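Galactose-binding like protein (Bacteroides thetaiotaomicron, PDB 7M1A) probably binds carbohydrate through this calcium-bound, galactose-binding-like beta-sandwich domain of a SusE-like protein, a family for which a degradative capacity has also been proposed. Local coordinates at residues Ala72-Gln77 with Glu172-Gly177; Leu113-Val118 with Asp140-Pro145. One frame throughout, in Å; residues are numbered along the deposited sequence.

Interaction 1 of 2, residues Ala72-Gln77 with Glu172-Gly177; sequences ALWAIQ and ELTFWG. With CA (calcium ion), chain F.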
loop_
_atom_site.group_PDB
_atom_site.type_symbol
_atom_site.label_atom_id
_atom_site.label_comp_id
_atom_site.label_asym_id
_atom_site.label_seq_id
_atom_site.Cartn_x
_atom_site.Cartn_y
_atom_site.Cartn_z
ATOM N N ALA A 72 10.764 -15.860 8.974
ATOM C CA ALA A 72 9.909 -17.004 8.646
ATOM C C ALA A 72 8.867 -16.585 7.631
ATOM O O ALA A 72 8.429 -15.429 7.632
ATOM C CB ALA A 72 9.289 -17.639 9.906
ATOM N N LEU A 73 8.343 -17.519 6.844
ATOM C CA LEU A 73 7.351 -17.254 5.836
ATOM C C LEU A 73 6.460 -18.484 5.729
ATOM O O LEU A 73 6.989 -19.606 5.640
ATOM C CB LEU A 73 7.969 -16.875 4.497
ATOM C CG LEU A 73 7.001 -16.513 3.336
ATOM C CD1 LEU A 73 7.633 -15.424 2.441
ATOM C CD2 LEU A 73 6.593 -17.756 2.506
ATOM N N TRP A 74 5.143 -18.261 5.616
ATOM C CA TRP A 74 4.160 -19.346 5.492
ATOM C C TRP A 74 3.416 -19.195 4.162
ATOM O O TRP A 74 2.840 -18.151 3.892
ATOM C CB TRP A 74 3.099 -19.309 6.644
ATOM C CG TRP A 74 3.727 -19.675 7.951
ATOM C CD1 TRP A 74 3.660 -20.904 8.536
ATOM C CD2 TRP A 74 4.539 -18.848 8.848
ATOM N NE1 TRP A 74 4.330 -20.889 9.742
ATOM C CE2 TRP A 74 4.853 -19.626 9.982
ATOM C CE3 TRP A 74 4.891 -17.505 8.926
ATOM C CZ2 TRP A 74 5.569 -19.173 11.083
ATOM C CZ3 TRP A 74 5.604 -17.002 10.004
ATOM C CH2 TRP A 74 5.972 -17.849 11.072
ATOM N N ALA A 75 3.264 -20.295 3.464
ATOM C CA ALA A 75 2.356 -20.470 2.348
ATOM C C ALA A 75 0.894 -20.460 2.844
ATOM O O ALA A 75 0.598 -20.769 4.009
ATOM C CB ALA A 75 2.677 -21.773 1.605
ATOM N N ILE A 76 -0.018 -20.092 1.933
ATOM C CA ILE A 76 -1.447 -20.157 2.274
ATOM C C ILE A 76 -1.755 -21.632 2.640
ATOM O O ILE A 76 -1.250 -22.588 2.021
ATOM C CB ILE A 76 -2.270 -19.679 1.053
ATOM C CG1 ILE A 76 -2.004 -18.177 0.786
ATOM C CG2 ILE A 76 -3.784 -19.983 1.200
ATOM C CD1 ILE A 76 -2.477 -17.725 -0.602
ATOM N N GLN A 77 -2.450 -21.816 3.769
ATOM C CA GLN A 77 -2.421 -23.108 4.506
ATOM C C GLN A 77 -3.467 -24.155 4.070
ATOM O O GLN A 77 -4.356 -24.602 4.841
ATOM C CB GLN A 77 -2.560 -22.788 6.002
ATOM C CG GLN A 77 -1.388 -21.979 6.600
ATOM C CD GLN A 77 -0.137 -22.814 6.800
ATOM O OE1 GLN A 77 0.974 -22.621 6.182
ATOM N NE2 GLN A 77 -0.271 -23.707 7.749
ATOM N N GLU A 172 1.730 -15.124 5.422
ATOM C CA GLU A 172 2.283 -14.397 6.564
ATOM C C GLU A 172 3.798 -14.492 6.499
ATOM O O GLU A 172 4.337 -15.528 6.052
ATOM C CB GLU A 172 1.806 -14.994 7.915
ATOM C CG GLU A 172 2.118 -14.157 9.154
ATOM C CD GLU A 172 1.391 -12.809 9.235
ATOM O OE1 GLU A 172 0.455 -12.560 8.453
ATOM O OE2 GLU A 172 1.711 -12.051 10.154
ATOM N N LEU A 173 4.476 -13.446 6.989
ATOM C CA LEU A 173 5.901 -13.539 7.273
ATOM C C LEU A 173 6.133 -12.983 8.662
ATOM O O LEU A 173 5.259 -12.287 9.211
ATOM C CB LEU A 173 6.760 -12.887 6.169
ATOM C CG LEU A 173 6.347 -11.508 5.671
ATOM C CD1 LEU A 173 6.577 -10.487 6.775
ATOM C CD2 LEU A 173 7.152 -11.187 4.413
ATOM N N THR A 174 7.304 -13.301 9.255
ATOM C CA THR A 174 7.644 -12.765 10.561
ATOM C C THR A 174 9.142 -12.468 10.546
ATOM O O THR A 174 9.929 -13.270 10.032
ATOM C CB THR A 174 7.334 -13.779 11.676
ATOM O OG1 THR A 174 5.916 -14.061 11.581
ATOM C CG2 THR A 174 7.611 -13.235 13.062
ATOM N N PHE A 175 9.522 -11.339 11.171
ATOM C CA PHE A 175 10.924 -11.039 11.436
ATOM C C PHE A 175 11.147 -10.990 12.957
ATOM O O PHE A 175 10.293 -10.538 13.722
ATOM C CB PHE A 175 11.384 -9.678 10.917
ATOM C CG PHE A 175 11.449 -9.617 9.419
ATOM C CD1 PHE A 175 10.312 -9.424 8.599
ATOM C CD2 PHE A 175 12.656 -9.841 8.799
ATOM C CE1 PHE A 175 10.426 -9.432 7.208
ATOM C CE2 PHE A 175 12.752 -9.849 7.402
ATOM C CZ PHE A 175 11.645 -9.633 6.578
ATOM N N TRP A 176 12.332 -11.443 13.376
ATOM C CA TRP A 176 12.809 -11.279 14.734
ATOM C C TRP A 176 14.126 -10.490 14.677
ATOM O O TRP A 176 14.839 -10.643 13.701
ATOM C CB TRP A 176 12.968 -12.649 15.461
ATOM C CG TRP A 176 11.739 -13.458 15.693
ATOM C CD1 TRP A 176 11.003 -13.533 16.852
ATOM C CD2 TRP A 176 11.047 -14.266 14.704
ATOM N NE1 TRP A 176 9.962 -14.358 16.656
ATOM C CE2 TRP A 176 9.949 -14.859 15.388
ATOM C CE3 TRP A 176 11.261 -14.636 13.359
ATOM C CZ2 TRP A 176 9.132 -15.809 14.797
ATOM C CZ3 TRP A 176 10.444 -15.591 12.764
ATOM C CH2 TRP A 176 9.372 -16.176 13.476
ATOM N N GLY A 177 14.419 -9.679 15.721
ATOM C CA GLY A 177 15.762 -9.082 15.877
ATOM C C GLY A 177 15.917 -8.130 17.037
ATOM O O GLY A 177 15.068 -8.411 17.944
HETATM CA CA CA F . -1.468 -13.177 7.340
HETATM O O HOH W 1 -3.657 -13.844 6.803
#

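Interaction 2 of 2, residues Leu113-Val118 with Asp140-Pro145; sequences LDMENV and DQANVP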
loop_
_atom_site.group_PDB
_atom_site.type_symbol
_atom_site.label_atom_id
_atom_site.label_comp_id
_atom_site.label_asym_id
_atom_site.label_seq_id
_atom_site.Cartn_x
_atom_site.Cartn_y
_atom_site.Cartn_z
ATOM N N LEU A 113 19.099 -13.008 2.617
ATOM C CA LEU A 113 18.816 -14.440 2.679
ATOM C C LEU A 113 18.506 -14.988 1.286
ATOM O O LEU A 113 17.740 -14.375 0.540
ATOM C CB LEU A 113 17.528 -14.755 3.492
ATOM C CG LEU A 113 17.623 -14.415 4.999
ATOM C CD1 LEU A 113 16.241 -14.392 5.638
ATOM C CD2 LEU A 113 18.593 -15.320 5.757
ATOM N N ASP A 114 19.070 -16.192 1.037
ATOM C CA ASP A 114 18.668 -17.016 -0.107
ATOM C C ASP A 114 17.755 -18.100 0.463
ATOM O O ASP A 114 18.188 -18.871 1.334
ATOM C CB ASP A 114 19.852 -17.810 -0.658
ATOM C CG ASP A 114 20.880 -16.926 -1.303
ATOM O OD1 ASP A 114 20.511 -16.282 -2.261
ATOM O OD2 ASP A 114 22.007 -16.791 -0.754
HETATM N N MSE A 115 16.481 -18.121 0.076
HETATM C CA MSE A 115 15.509 -19.061 0.635
HETATM C C MSE A 115 15.156 -20.106 -0.404
HETATM O O MSE A 115 14.935 -19.821 -1.582
HETATM C CB MSE A 115 14.207 -18.346 1.085
HETATM C CG MSE A 115 14.473 -17.239 2.067
HETATM SE SE MSE A 115 15.122 -17.885 3.828
HETATM C CE MSE A 115 13.490 -18.834 4.366
ATOM N N GLU A 116 15.004 -21.335 0.095
ATOM C CA GLU A 116 14.395 -22.391 -0.686
ATOM C C GLU A 116 13.338 -23.094 0.166
ATOM O O GLU A 116 13.623 -23.535 1.269
ATOM C CB GLU A 116 15.416 -23.421 -1.202
ATOM C CG GLU A 116 14.695 -24.557 -1.968
ATOM C CD GLU A 116 15.565 -25.632 -2.565
ATOM O OE1 GLU A 116 16.784 -25.512 -2.418
ATOM O OE2 GLU A 116 15.003 -26.565 -3.196
ATOM N N ASN A 117 12.114 -23.171 -0.346
ATOM C CA ASN A 117 11.073 -23.964 0.305
ATOM C C ASN A 117 11.271 -25.411 -0.179
ATOM O O ASN A 117 11.042 -25.728 -1.375
ATOM C CB ASN A 117 9.699 -23.474 -0.155
ATOM C CG ASN A 117 8.566 -24.320 0.383
ATOM O OD1 ASN A 117 7.731 -24.785 -0.369
ATOM N ND2 ASN A 117 8.543 -24.513 1.693
ATOM N N VAL A 118 11.770 -26.300 0.690
ATOM C CA VAL A 118 12.049 -27.708 0.356
ATOM C C VAL A 118 10.863 -28.545 0.777
ATOM O O VAL A 118 10.315 -28.392 1.892
ATOM C CB VAL A 118 13.325 -28.172 1.071
ATOM C CG1 VAL A 118 13.537 -29.667 0.855
ATOM C CG2 VAL A 118 14.552 -27.376 0.674
ATOM N N ASP A 140 8.773 -21.752 6.290
ATOM C CA ASP A 140 10.196 -21.629 6.042
ATOM C C ASP A 140 10.799 -20.819 7.185
ATOM O O ASP A 140 10.161 -19.880 7.672
ATOM C CB ASP A 140 10.379 -20.900 4.716
ATOM C CG ASP A 140 9.960 -21.754 3.525
ATOM O OD1 ASP A 140 10.092 -23.028 3.602
ATOM O OD2 ASP A 140 9.682 -21.105 2.447
ATOM N N GLN A 141 11.984 -21.186 7.631
ATOM C CA GLN A 141 12.645 -20.673 8.841
ATOM C C GLN A 141 14.111 -20.378 8.497
ATOM O O GLN A 141 14.799 -21.219 7.899
ATOM C CB GLN A 141 12.712 -21.739 9.948
ATOM C CG GLN A 141 11.332 -22.087 10.497
ATOM C CD GLN A 141 10.720 -20.978 11.332
ATOM O OE1 GLN A 141 11.448 -20.296 12.065
ATOM N NE2 GLN A 141 9.396 -20.891 11.411
ATOM N N ALA A 142 14.637 -19.204 8.851
ATOM C CA ALA A 142 16.055 -18.940 8.609
ATOM C C ALA A 142 16.623 -18.052 9.702
ATOM O O ALA A 142 15.904 -17.182 10.193
ATOM C CB ALA A 142 16.233 -18.311 7.287
ATOM N N ASN A 143 17.880 -18.299 10.048
ATOM C CA ASN A 143 18.624 -17.337 10.845
ATOM C C ASN A 143 19.354 -16.379 9.904
ATOM O O ASN A 143 19.897 -16.750 8.890
ATOM C CB ASN A 143 19.713 -18.113 11.638
ATOM C CG ASN A 143 19.030 -19.034 12.655
ATOM O OD1 ASN A 143 18.006 -18.726 13.291
ATOM N ND2 ASN A 143 19.594 -20.218 12.887
ATOM N N VAL A 144 19.330 -15.095 10.266
ATOM C CA VAL A 144 20.042 -14.088 9.458
ATOM C C VAL A 144 21.475 -13.983 9.937
ATOM O O VAL A 144 21.675 -13.850 11.133
ATOM C CB VAL A 144 19.250 -12.773 9.629
ATOM C CG1 VAL A 144 20.013 -11.651 8.948
ATOM C CG2 VAL A 144 17.808 -12.829 9.135
ATOM N N PRO A 145 22.495 -14.096 9.038
ATOM C CA PRO A 145 23.888 -14.033 9.519
ATOM C C PRO A 145 24.146 -12.787 10.351
ATOM O O PRO A 145 23.667 -11.701 9.965
ATOM C CB PRO A 145 24.679 -14.019 8.224
ATOM C CG PRO A 145 23.771 -14.779 7.247
ATOM C CD PRO A 145 22.352 -14.352 7.592
HETATM O O HOH W 2 13.218 -22.753 3.921
#

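Interaction 1 of 2, residues Ala72-Gln77 with Glu172-Gly177
Trp74 lies against Glu172 and Thr174 where residues 72-74 of one strand run antiparallel to 172-176 of the next, the axes of these segments 4.7 Å apart. With CG beside its own backbone N (chi1 -69°), the indole is laid toward the neighbouring strand and meets it by the edge of its six-membered ring: Trp74 CZ3 comes 3.4 Å from Thr174 OG1, and Trp74 CE3 lies 3.5 Å from Glu172 O, which sits in the ring plane. That same carbonyl takes the backbone bond from Trp74 N (2.9 Å). Ala72 and Thr174 form a hydrogen-bonded pair, joined by Ala72 N to Thr174 O and Thr174 N to Ala72 O. On the face that carries Trp74, Thr174 is flanked by a second indole. Trp176 rests one face on Thr174 CG2, which stands 3.3 Å above the plane toward the rim, and turns its edge to Ala72, with Trp176 CZ3 3.7 Å from Ala72 CB. Leu73 and Leu173, a non-hydrogen-bonded pair, point to the reverse face, where Leu173 packs on Phe60 and Ile156 of the other sheet.

Glu172 starts on the indole side, but its chain bends at chi2 (66°) and leads the carboxylate away to the calcium ion, which OE1 binds at 2.3 Å. Asn31 and the carbonyls of Tyr28, Arg33 and Thr171 join it there with a water. Glu172 OE2 forms a salt bridge with Lys5, which also bonds to Thr174 OG1, and takes a bond from Gly32 N. Metal and ammonium group together would probably keep the carboxylate ionised, and Glu172 ties the calcium site to the strand whose backbone and Thr174 meet the edge of Trp74.

Interaction 2 of 2, residues Leu113-Val118 with Asp140-Pro145
Two sheets of the galactose-binding-like beta-sandwich face each other here, strand 110-116 of one lying over strand 140-143 of the other. The axes of residues 113-116 and 140-143 come no closer than 8.3 Å and no backbone bond joins them, so side chains span the gap. Met115, present as selenomethionine, points across and is bent at chi2 and chi3, which brings SE and CE alongside the other strand: Met115 SE is 3.7 Å from Ala142 CB and Met115 CE 3.8 Å from Asp140 CB. Leu113 spreads its two branches, CD2 reaching Ala142 CB at 4.1 Å and CD1 meeting Val144 CG2 at the same distance, the Leu113 and Val144 side chains crossing at about a right angle. Phe71 of strand 70-74 also packs on Leu113 and Met115.

At the partly exposed end, Asn117 ND2 donates to the syn side of Asp140 OD1 (2.9 Å), 26° out of the carboxylate plane, while the amide and carboxylate planes are turned 57° apart. Asn117 OD1 accepts from Trp162 NE1, and Asp140 OD2 bonds to Tyr91 OH. A water that donates to Glu116 O also donates weakly to Asp140 OD1. Both carboxylate oxygens thereby have partners, and the apolar interface gives way at this end to a hydrogen-bonded Asn117-Asp140 pair whose two flat groups are fixed in rotation.

How the interactions relate
The two interactions have centres 11 Å apart and illustrate the two ways a beta-sandwich is joined: interaction 1 knits neighbouring strands within a sheet, and interaction 2 packs one sheet on the other. Strands 70-74 and 140-143 are neighbours in the four-strand sheet, where Leu73 O lies 2.9 Å from Asp140 N, a probable hydrogen bond, and Ala72 CB packs against Asp140 O. Along the chain the order is 72-77, 113-118, 140-145, 172-177, so both segments of interaction 2 fall between those of interaction 1. The calcium site at Glu172 is therefore linked, through strand 70-74, to strand 140-143, which packs on strand 110-116 of the other sheet.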